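Local coordinates for protein-glutamine deamidase Cif (Burkholderia pseudomallei, PDB 3GQM) that deamidates a glutamine side chain of host NEDD8, shutting down cullin-RING ubiquitin ligases and thereby arresting the host cell cycle, at residues 36-39 and 40-44. Sequence-based numbering, arbitrary orientation.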
ATOM      1  N   THR A  36      11.651   0.154  11.050  1.00 30.39           N
ATOM      2  CA  THR A  36      10.418  -0.606  11.234  1.00 31.42           C
ATOM      3  C   THR A  36      10.008  -1.272   9.894  1.00 30.90           C
ATOM      4  O   THR A  36       9.795  -2.517   9.785  1.00 30.77           O
ATOM      5  CB  THR A  36       9.278   0.338  11.743  1.00 32.83           C
ATOM      6  OG1 THR A  36       9.637   0.891  13.005  1.00 34.99           O
ATOM      7  CG2 THR A  36       7.924  -0.388  11.924  1.00 34.50           C
ATOM      8  N   LEU A  37       9.936  -0.454   8.849  1.00 29.18           N
ATOM      9  CA  LEU A  37       9.560  -0.971   7.535  1.00 27.67           C
ATOM     10  C   LEU A  37      10.540  -2.066   7.121  1.00 27.46           C
ATOM     11  O   LEU A  37      10.095  -3.104   6.679  1.00 27.30           O
ATOM     12  CB  LEU A  37       9.456   0.152   6.495  1.00 27.21           C
ATOM     13  CG  LEU A  37       8.260   1.104   6.682  1.00 28.33           C
ATOM     14  CD1 LEU A  37       8.431   2.382   5.827  1.00 29.79           C
ATOM     15  CD2 LEU A  37       6.880   0.461   6.441  1.00 27.01           C
ATOM     16  N   ALA A  38      11.850  -1.869   7.308  1.00 27.36           N
ATOM     17  CA  ALA A  38      12.827  -2.895   6.892  1.00 29.91           C
ATOM     18  C   ALA A  38      12.643  -4.226   7.644  1.00 30.76           C
ATOM     19  O   ALA A  38      12.589  -5.260   7.030  1.00 30.97           O
ATOM     20  CB  ALA A  38      14.299  -2.402   7.043  1.00 30.23           C
ATOM     21  N   SER A  39      12.530  -4.198   8.968  1.00 32.04           N
ATOM     22  CA  SER A  39      12.376  -5.462   9.688  1.00 33.64           C
ATOM     23  C   SER A  39      11.037  -6.094   9.342  1.00 33.04           C
ATOM     24  O   SER A  39      10.979  -7.301   9.140  1.00 35.35           O
ATOM     25  CB  SER A  39      12.547  -5.307  11.206  1.00 33.74           C
ATOM     26  OG  SER A  39      11.575  -4.409  11.748  1.00 37.03           O
ATOM     27  N   LEU A  40       9.980  -5.298   9.234  1.00 32.58           N
ATOM     28  CA  LEU A  40       8.686  -5.828   8.750  1.00 31.37           C
ATOM     29  C   LEU A  40       8.792  -6.592   7.435  1.00 31.77           C
ATOM     30  O   LEU A  40       8.337  -7.756   7.346  1.00 31.23           O
ATOM     31  CB  LEU A  40       7.596  -4.744   8.649  1.00 31.27           C
ATOM     32  CG  LEU A  40       6.259  -5.382   8.179  1.00 31.86           C
ATOM     33  CD1 LEU A  40       5.507  -6.128   9.308  1.00 29.97           C
ATOM     34  CD2 LEU A  40       5.356  -4.374   7.481  1.00 34.75           C
ATOM     35  N   MET A  41       9.376  -5.956   6.408  1.00 30.92           N
ATOM     36  CA  MET A  41       9.534  -6.620   5.116  1.00 32.30           C
ATOM     37  C   MET A  41      10.368  -7.917   5.166  1.00 32.67           C
ATOM     38  O   MET A  41      10.050  -8.883   4.470  1.00 30.59           O
ATOM     39  CB  MET A  41      10.070  -5.690   4.021  1.00 30.92           C
ATOM     40  CG  MET A  41       9.179  -4.481   3.763  1.00 33.01           C
ATOM     41  SD  MET A  41       7.677  -4.906   2.925  1.00 32.62           S
ATOM     42  CE  MET A  41       6.392  -4.606   4.110  1.00 29.59           C
ATOM     43  N   GLN A  42      11.435  -7.917   5.957  1.00 34.11           N
ATOM     44  CA  GLN A  42      12.290  -9.119   6.056  1.00 35.83           C
ATOM     45  C   GLN A  42      11.535 -10.287   6.678  1.00 35.88           C
ATOM     46  O   GLN A  42      11.815 -11.432   6.378  1.00 37.56           O
ATOM     47  CB  GLN A  42      13.540  -8.848   6.920  1.00 36.29           C
ATOM     48  CG  GLN A  42      14.426  -7.708   6.430  1.00 38.25           C
ATOM     49  CD  GLN A  42      15.438  -7.190   7.481  1.00 42.85           C
ATOM     50  OE1 GLN A  42      16.014  -6.113   7.310  1.00 43.30           O
ATOM     51  NE2 GLN A  42      15.664  -7.966   8.553  1.00 44.55           N
ATOM     52  N   SER A  43      10.587 -10.009   7.552  1.00 36.84           N
ATOM     53  CA  SER A  43       9.869 -11.074   8.286  1.00 37.98           C
ATOM     54  C   SER A  43       8.830 -11.828   7.430  1.00 38.00           C
ATOM     55  O   SER A  43       8.306 -12.863   7.833  1.00 38.53           O
ATOM     56  CB  SER A  43       9.160 -10.468   9.480  1.00 37.37           C
ATOM     57  OG  SER A  43       7.946  -9.811   9.074  1.00 41.36           O
ATOM     58  N   LEU A  44       8.550 -11.299   6.247  1.00 38.99           N
ATOM     59  CA  LEU A  44       7.429 -11.752   5.421  1.00 39.17           C
ATOM     60  C   LEU A  44       7.824 -13.010   4.663  1.00 39.92           C
ATOM     61  O   LEU A  44       7.026 -13.582   3.907  1.00 39.35           O
ATOM     62  CB  LEU A  44       7.040 -10.637   4.457  1.00 39.52           C
ATOM     63  CG  LEU A  44       5.897  -9.646   4.757  1.00 39.80           C
ATOM     64  CD1 LEU A  44       5.567  -9.410   6.224  1.00 40.08           C
ATOM     65  CD2 LEU A  44       6.171  -8.354   4.021  1.00 38.52           C
TER
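The side-chain amide of Gln42, the one flat side group here, reaches back along the helix to Ala38, one turn earlier. O of Ala38 lies off one face of this amide, not in its plane at an edge, 3.5 Å from CD of Gln42, while CG of Gln42 presses closer, 3.1 Å from O of Ala38. With CG anti to its own carbonyl carbon (chi1 -58°) and the chain extended beyond, the amide runs back over Ala38 on the exposed side of the helix. O of Ala38 also accepts a hydrogen bond from N of Gln42, 3.1 Å away. The two preceding i to i+4 bonds are straighter: N of Leu40 meets O of Thr36 at 2.8 Å and N of Met41 meets O of Leu37 at 3.0 Å. CG of Met41 also lies against O of Leu37, 3.4 Å away, before the chain bends at chi2 and chi3. The final i to i+4 bond, from N of Ser43 to O of Ser39, is more bent, with an N-H...O angle of 139°. A chi1 of 78° swings OG of Ser43 back toward the preceding turn, to O of Leu40 at 2.7 Å, a side-chain bond added where the backbone bonds weaken. Leu37 and Met41 pack on helix 192-199, and Leu40 on helix 262-273. The arrangement is the amphipathic C-terminal part of alpha-helix 29-42, whose buried side joins two later helices of the Cif fold.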